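Local structure of transcription anti-terminator antagonist UpxZ (Bacteroides uniformis ATCC 8492, 4EPZ) at residues R8-L19 with L37-L48. The protein probably antagonises transcription anti-termination and so takes part in regulating the synthesis of capsular polysaccharides. Sequence-based numbering, arbitrary orientation. Where two conformers were deposited one is given.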
ATOM      1  N   ARG A   8       5.621  14.505   3.162  1.00 23.59           N
ATOM      2  CA  ARG A   8       4.377  14.397   2.402  0.65 23.54           C
ATOM      3  C   ARG A   8       3.988  12.915   2.235  1.00 24.77           C
ATOM      4  O   ARG A   8       2.834  12.544   2.406  1.00 24.99           O
ATOM      5  CB  ARG A   8       4.547  15.082   1.030  0.65 23.49           C
ATOM      6  CG  ARG A   8       4.582  16.617   1.081  0.65 29.02           C
ATOM      7  CD  ARG A   8       5.015  17.224  -0.257  0.65 29.26           C
ATOM      8  NE  ARG A   8       4.028  16.970  -1.315  0.65 36.06           N
ATOM      9  CZ  ARG A   8       4.259  17.080  -2.621  0.65 44.91           C
ATOM     10  NH1 ARG A   8       5.452  17.459  -3.061  0.65 29.99           N
ATOM     11  NH2 ARG A   8       3.308  16.789  -3.496  0.65 38.56           N
ATOM     12  N   ALA A   9       4.963  12.068   1.885  1.00 21.06           N
ATOM     13  CA  ALA A   9       4.687  10.630   1.697  1.00 20.60           C
ATOM     14  C   ALA A   9       4.273   9.964   3.007  1.00 21.53           C
ATOM     15  O   ALA A   9       3.333   9.157   3.022  1.00 21.46           O
ATOM     16  CB  ALA A   9       5.918   9.914   1.124  1.00 20.70           C
ATOM     17  N   LEU A  10       4.978  10.281   4.108  1.00 19.10           N
ATOM     18  CA  LEU A  10       4.621   9.674   5.383  1.00 19.89           C
ATOM     19  C   LEU A  10       3.242  10.145   5.824  1.00 22.51           C
ATOM     20  O   LEU A  10       2.502   9.344   6.391  1.00 21.73           O
ATOM     21  CB  LEU A  10       5.682   9.938   6.461  1.00 21.53           C
ATOM     22  CG  LEU A  10       7.103   9.410   6.125  1.00 24.79           C
ATOM     23  CD1 LEU A  10       8.117   9.916   7.142  1.00 25.24           C
ATOM     24  CD2 LEU A  10       7.133   7.861   5.981  1.00 30.31           C
ATOM     25  N   GLU A  11       2.892  11.433   5.541  1.00 21.47           N
ATOM     26  CA  GLU A  11       1.576  12.000   5.877  1.00 24.44           C
ATOM     27  C   GLU A  11       0.494  11.251   5.112  1.00 24.69           C
ATOM     28  O   GLU A  11      -0.493  10.840   5.707  1.00 24.66           O
ATOM     29  CB  GLU A  11       1.514  13.489   5.535  1.00 27.13           C
ATOM     30  CG  GLU A  11       2.056  14.423   6.598  1.00 39.85           C
ATOM     31  CD  GLU A  11       2.214  15.877   6.177  1.00 59.35           C
ATOM     32  OE1 GLU A  11       1.639  16.283   5.139  1.00 41.35           O
ATOM     33  OE2 GLU A  11       2.916  16.619   6.902  1.00 50.77           O
ATOM     34  N   LEU A  12       0.719  11.026   3.802  1.00 21.70           N
ATOM     35  CA  LEU A  12      -0.201  10.286   2.951  1.00 21.13           C
ATOM     36  C   LEU A  12      -0.333   8.837   3.434  1.00 23.28           C
ATOM     37  O   LEU A  12      -1.443   8.337   3.474  1.00 20.78           O
ATOM     38  CB  LEU A  12       0.231  10.312   1.474  1.00 20.17           C
ATOM     39  CG  LEU A  12      -0.745   9.646   0.490  1.00 21.89           C
ATOM     40  CD1 LEU A  12      -2.214  10.185   0.651  1.00 23.79           C
ATOM     41  CD2 LEU A  12      -0.276   9.833  -0.959  1.00 23.66           C
ATOM     42  N   GLN A  13       0.781   8.153   3.790  1.00 20.29           N
ATOM     43  CA  GLN A  13       0.665   6.775   4.305  1.00 20.15           C
ATOM     44  C   GLN A  13      -0.252   6.721   5.540  1.00 23.41           C
ATOM     45  O   GLN A  13      -1.099   5.833   5.626  1.00 23.40           O
ATOM     46  CB  GLN A  13       2.040   6.238   4.720  1.00 20.54           C
ATOM     47  CG  GLN A  13       2.889   5.819   3.545  1.00 20.41           C
ATOM     48  CD  GLN A  13       4.270   5.436   4.010  1.00 25.43           C
ATOM     49  OE1 GLN A  13       4.482   5.004   5.145  1.00 24.87           O
ATOM     50  NE2 GLN A  13       5.243   5.606   3.151  1.00 20.05           N
ATOM     51  N   ARG A  14      -0.057   7.696   6.459  1.00 22.97           N
ATOM     52  CA  ARG A  14      -0.821   7.791   7.696  0.60 23.98           C
ATOM     53  C   ARG A  14      -2.316   8.041   7.388  1.00 26.47           C
ATOM     54  O   ARG A  14      -3.186   7.337   7.927  1.00 25.59           O
ATOM     55  CB  ARG A  14      -0.248   8.920   8.565  0.60 28.01           C
ATOM     56  CG  ARG A  14       0.488   8.418   9.803  0.60 38.69           C
ATOM     57  CD  ARG A  14       1.697   9.248  10.222  0.60 38.84           C
ATOM     58  NE  ARG A  14       1.509  10.704  10.171  0.60 30.43           N
ATOM     59  CZ  ARG A  14       2.433  11.545   9.715  0.60 42.06           C
ATOM     60  NH1 ARG A  14       3.589  11.086   9.256  0.60 32.93           N
ATOM     61  NH2 ARG A  14       2.206  12.850   9.709  0.60 38.97           N
HETATM   62  N   MSE A  15      -2.601   9.017   6.521  1.00 24.29           N
HETATM   63  CA  MSE A  15      -3.979   9.385   6.175  0.60 23.64           C
HETATM   64  C   MSE A  15      -4.695   8.266   5.443  1.00 27.05           C
HETATM   65  O   MSE A  15      -5.873   8.005   5.745  1.00 25.73           O
HETATM   66  CB  MSE A  15      -4.018  10.663   5.351  0.60 25.14           C
HETATM   67  CG  MSE A  15      -5.378  11.319   5.398  0.60 30.95           C
HETATM   68 SE   MSE A  15      -5.366  13.002   4.510  0.45 37.03          SE
HETATM   69  CE  MSE A  15      -4.694  14.127   6.022  0.60 35.54           C
ATOM     70  N   ALA A  16      -3.991   7.590   4.503  1.00 22.91           N
ATOM     71  CA  ALA A  16      -4.593   6.489   3.764  1.00 22.13           C
ATOM     72  C   ALA A  16      -4.928   5.348   4.734  1.00 25.72           C
ATOM     73  O   ALA A  16      -6.007   4.766   4.652  1.00 23.63           O
ATOM     74  CB  ALA A  16      -3.655   6.003   2.651  1.00 22.05           C
ATOM     75  N   HIS A  17      -4.021   5.065   5.680  1.00 22.42           N
ATOM     76  CA  HIS A  17      -4.267   4.045   6.697  1.00 23.20           C
ATOM     77  C   HIS A  17      -5.506   4.387   7.536  1.00 26.19           C
ATOM     78  O   HIS A  17      -6.358   3.532   7.742  1.00 28.30           O
ATOM     79  CB  HIS A  17      -3.052   3.895   7.621  1.00 25.51           C
ATOM     80  CG  HIS A  17      -3.245   2.824   8.639  1.00 29.77           C
ATOM     81  ND1 HIS A  17      -3.647   3.125   9.921  1.00 33.53           N
ATOM     82  CD2 HIS A  17      -3.141   1.478   8.514  1.00 31.55           C
ATOM     83  CE1 HIS A  17      -3.737   1.962  10.550  1.00 32.69           C
ATOM     84  NE2 HIS A  17      -3.422   0.947   9.753  1.00 32.19           N
ATOM     85  N   GLU A  18      -5.584   5.641   7.993  1.00 23.42           N
ATOM     86  CA  GLU A  18      -6.680   6.193   8.805  0.50 25.91           C
ATOM     87  C   GLU A  18      -8.014   5.982   8.093  1.00 30.02           C
ATOM     88  O   GLU A  18      -8.985   5.510   8.690  1.00 31.64           O
ATOM     89  CB  GLU A  18      -6.443   7.700   9.060  0.50 28.15           C
ATOM     90  CG  GLU A  18      -7.519   8.371   9.909  0.50 41.89           C
ATOM     91  CD  GLU A  18      -7.437   9.876  10.107  0.50 58.82           C
ATOM     92  OE1 GLU A  18      -6.547  10.525   9.509  0.50 48.98           O
ATOM     93  OE2 GLU A  18      -8.287  10.411  10.854  0.50 56.91           O
ATOM     94  N   LEU A  19      -8.036   6.320   6.800  1.00 27.10           N
ATOM     95  CA  LEU A  19      -9.222   6.219   5.973  1.00 26.98           C
ATOM     96  C   LEU A  19      -9.661   4.759   5.830  1.00 30.50           C
ATOM     97  O   LEU A  19     -10.847   4.467   5.981  1.00 30.82           O
ATOM     98  CB  LEU A  19      -8.942   6.872   4.604  1.00 26.72           C
ATOM     99  CG  LEU A  19     -10.061   6.933   3.563  1.00 31.02           C
ATOM    100  CD1 LEU A  19     -11.411   7.443   4.157  1.00 33.33           C
ATOM    101  CD2 LEU A  19      -9.635   7.801   2.402  1.00 32.57           C
ATOM    102  N   LEU A  37     -12.185  13.860   3.541  1.00 39.46           N
ATOM    103  CA  LEU A  37     -11.093  12.933   3.811  1.00 39.69           C
ATOM    104  C   LEU A  37     -10.757  12.085   2.572  1.00 36.89           C
ATOM    105  O   LEU A  37      -9.575  11.883   2.274  1.00 33.79           O
ATOM    106  CB  LEU A  37     -11.424  12.021   5.000  1.00 41.42           C
ATOM    107  CG  LEU A  37     -10.252  11.171   5.546  1.00 47.89           C
ATOM    108  CD1 LEU A  37      -9.106  12.051   6.052  1.00 49.71           C
ATOM    109  CD2 LEU A  37     -10.710  10.268   6.683  1.00 53.90           C
ATOM    110  N   ASN A  38     -11.791  11.578   1.866  1.00 32.26           N
ATOM    111  CA  ASN A  38     -11.545  10.806   0.653  1.00 30.00           C
ATOM    112  C   ASN A  38     -10.942  11.691  -0.408  1.00 32.27           C
ATOM    113  O   ASN A  38     -10.066  11.227  -1.144  1.00 29.85           O
ATOM    114  CB  ASN A  38     -12.820  10.155   0.120  1.00 29.11           C
ATOM    115  CG  ASN A  38     -13.071   8.843   0.763  1.00 38.41           C
ATOM    116  OD1 ASN A  38     -12.541   7.815   0.346  1.00 28.40           O
ATOM    117  ND2 ASN A  38     -13.849   8.861   1.824  1.00 35.43           N
ATOM    118  N   LYS A  39     -11.398  12.973  -0.472  1.00 29.17           N
ATOM    119  CA  LYS A  39     -10.922  13.957  -1.444  0.50 29.27           C
ATOM    120  C   LYS A  39      -9.478  14.332  -1.134  1.00 31.19           C
ATOM    121  O   LYS A  39      -8.664  14.419  -2.041  1.00 30.59           O
ATOM    122  CB  LYS A  39     -11.834  15.213  -1.459  0.50 33.36           C
ATOM    123  CG  LYS A  39     -11.438  16.318  -2.453  0.50 48.42           C
ATOM    124  CD  LYS A  39     -11.468  15.880  -3.921  0.50 55.02           C
ATOM    125  CE  LYS A  39     -11.330  17.043  -4.877  0.50 69.91           C
ATOM    126  NZ  LYS A  39     -12.578  17.850  -4.970  0.50 81.25           N
ATOM    127  N   GLU A  40      -9.179  14.575   0.140  1.00 28.21           N
ATOM    128  CA  GLU A  40      -7.831  14.963   0.542  1.00 28.92           C
ATOM    129  C   GLU A  40      -6.819  13.856   0.227  1.00 27.75           C
ATOM    130  O   GLU A  40      -5.713  14.160  -0.228  1.00 26.64           O
ATOM    131  CB  GLU A  40      -7.753  15.317   2.010  1.00 31.76           C
ATOM    132  CG  GLU A  40      -6.423  15.994   2.305  1.00 42.56           C
ATOM    133  CD  GLU A  40      -6.206  16.536   3.696  1.00 58.05           C
ATOM    134  OE1 GLU A  40      -7.195  16.688   4.452  1.00 52.13           O
ATOM    135  OE2 GLU A  40      -5.027  16.785   4.036  1.00 43.78           O
ATOM    136  N   VAL A  41      -7.188  12.584   0.475  1.00 24.20           N
ATOM    137  CA  VAL A  41      -6.290  11.460   0.145  1.00 22.06           C
ATOM    138  C   VAL A  41      -6.066  11.431  -1.388  1.00 25.11           C
ATOM    139  O   VAL A  41      -4.922  11.296  -1.825  1.00 23.03           O
ATOM    140  CB  VAL A  41      -6.772  10.097   0.711  1.00 24.55           C
ATOM    141  CG1 VAL A  41      -5.996   8.923   0.107  1.00 23.16           C
ATOM    142  CG2 VAL A  41      -6.667  10.072   2.242  1.00 24.95           C
ATOM    143  N   LEU A  42      -7.129  11.663  -2.202  1.00 23.10           N
ATOM    144  CA  LEU A  42      -6.956  11.684  -3.661  1.00 22.39           C
ATOM    145  C   LEU A  42      -6.055  12.849  -4.074  1.00 26.36           C
ATOM    146  O   LEU A  42      -5.109  12.649  -4.850  1.00 25.86           O
ATOM    147  CB  LEU A  42      -8.308  11.784  -4.381  1.00 23.34           C
ATOM    148  CG  LEU A  42      -8.215  11.847  -5.897  1.00 28.80           C
ATOM    149  CD1 LEU A  42      -7.728  10.533  -6.503  1.00 29.71           C
ATOM    150  CD2 LEU A  42      -9.528  12.272  -6.488  1.00 31.65           C
ATOM    151  N   THR A  43      -6.321  14.044  -3.527  1.00 24.79           N
ATOM    152  CA  THR A  43      -5.565  15.263  -3.833  1.00 25.84           C
ATOM    153  C   THR A  43      -4.085  15.064  -3.528  1.00 26.51           C
ATOM    154  O   THR A  43      -3.254  15.389  -4.376  1.00 26.29           O
ATOM    155  CB  THR A  43      -6.147  16.457  -3.086  1.00 29.91           C
ATOM    156  OG1 THR A  43      -7.516  16.594  -3.504  1.00 31.25           O
ATOM    157  CG2 THR A  43      -5.383  17.760  -3.360  1.00 29.48           C
ATOM    158  N   ARG A  44      -3.773  14.544  -2.335  1.00 21.89           N
ATOM    159  CA  ARG A  44      -2.385  14.282  -1.909  1.00 20.20           C
ATOM    160  C   ARG A  44      -1.702  13.232  -2.800  1.00 23.96           C
ATOM    161  O   ARG A  44      -0.537  13.397  -3.158  1.00 23.40           O
ATOM    162  CB  ARG A  44      -2.344  13.849  -0.450  1.00 20.60           C
ATOM    163  CG  ARG A  44      -2.604  15.015   0.526  1.00 27.64           C
ATOM    164  CD  ARG A  44      -2.601  14.479   1.934  1.00 32.01           C
ATOM    165  NE  ARG A  44      -2.669  15.537   2.949  1.00 33.40           N
ATOM    166  CZ  ARG A  44      -1.622  16.002   3.633  1.00 48.53           C
ATOM    167  NH1 ARG A  44      -0.401  15.549   3.384  1.00 31.34           N
ATOM    168  NH2 ARG A  44      -1.793  16.922   4.574  1.00 41.05           N
ATOM    169  N   SER A  45      -2.422  12.175  -3.162  1.00 21.09           N
ATOM    170  CA  SER A  45      -1.894  11.135  -4.051  1.00 19.98           C
ATOM    171  C   SER A  45      -1.586  11.743  -5.421  1.00 23.57           C
ATOM    172  O   SER A  45      -0.469  11.574  -5.916  1.00 23.10           O
ATOM    173  CB  SER A  45      -2.884   9.979  -4.174  1.00 21.69           C
ATOM    174  OG  SER A  45      -3.117   9.398  -2.903  1.00 19.79           O
ATOM    175  N   ASP A  46      -2.532  12.525  -5.982  1.00 21.59           N
ATOM    176  CA  ASP A  46      -2.330  13.178  -7.274  1.00 22.13           C
ATOM    177  C   ASP A  46      -1.134  14.126  -7.232  1.00 26.87           C
ATOM    178  O   ASP A  46      -0.332  14.121  -8.163  1.00 27.72           O
ATOM    179  CB  ASP A  46      -3.601  13.908  -7.717  1.00 25.18           C
ATOM    180  CG  ASP A  46      -4.662  12.982  -8.292  1.00 32.76           C
ATOM    181  OD1 ASP A  46      -4.321  11.812  -8.635  1.00 31.48           O
ATOM    182  OD2 ASP A  46      -5.819  13.434  -8.446  1.00 39.12           O
ATOM    183  N   SER A  47      -0.972  14.909  -6.147  1.00 24.52           N
ATOM    184  CA  SER A  47       0.140  15.848  -6.042  0.50 25.10           C
ATOM    185  C   SER A  47       1.501  15.116  -6.014  1.00 28.24           C
ATOM    186  O   SER A  47       2.455  15.561  -6.649  1.00 30.69           O
ATOM    187  CB  SER A  47      -0.024  16.723  -4.801  0.50 28.53           C
ATOM    188  OG  SER A  47       1.069  17.612  -4.658  0.50 30.80           O
ATOM    189  N   LEU A  48       1.585  13.993  -5.294  1.00 22.59           N
ATOM    190  CA  LEU A  48       2.826  13.245  -5.156  1.00 22.56           C
ATOM    191  C   LEU A  48       3.159  12.338  -6.347  1.00 25.32           C
ATOM    192  O   LEU A  48       4.317  11.972  -6.546  1.00 24.16           O
ATOM    193  CB  LEU A  48       2.741  12.389  -3.888  1.00 22.87           C
ATOM    194  CG  LEU A  48       3.065  13.101  -2.562  1.00 31.10           C
ATOM    195  CD1 LEU A  48       2.778  12.187  -1.370  1.00 31.59           C
ATOM    196  CD2 LEU A  48       4.565  13.521  -2.486  1.00 33.23           C
TER
HETATM  197  O   HOH W   1       0.677  13.941   1.436  1.00 29.97           O
HETATM  198  O   HOH W   2       4.263  17.820  -6.036  1.00 55.95           O
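Arg44 NH1 has two partners near the guanidinium plane: Glu11 OE1, 2.8 Å away through a nearly straight hydrogen bond (166°) that is part of a salt bridge, and a water that also donates to Arg8 O. Glu11 offers the lone pair pointing away from its other oxygen, and its carboxylate plane stands 73° from the guanidinium. Along its own helix Arg44 takes Glu40 OE2 side-on, with NE at 2.9 Å and, more loosely, NH2. A long arginine with several N-H donors suits this place, since it reaches a carboxylate on each helix and would probably offset part of their negative charge.

Beside this network selenomethionine Met15 runs extended to SE, which lies alongside the Glu40 carboxylate, the two side chains crossing at about a right angle; a final bend brings CE to Glu40 OE2 (3.3 Å), while CG packs on Val41 CG2 (3.6 Å). Branched Val41 fills the hole between Leu12, Met15, Ala16 and Leu19; small Ala16 lets the backbones come close. Leu12 in turn enters a hole lined by Val41, Arg44, Ser45 and Leu48. Ser45 OG bonds back to Val41 O (2.8 Å), which suits a hydroxyl facing leucine methyls. Leu48 CD2 lies over the centre of the Arg8 guanidinium, 3.5 Å above it.

Segments 8-19 and 37-48, on helices 5-20 and 32-49, run roughly antiparallel, with 149° between their axes, and Ala16 and Ser45 also touch helix 56-72.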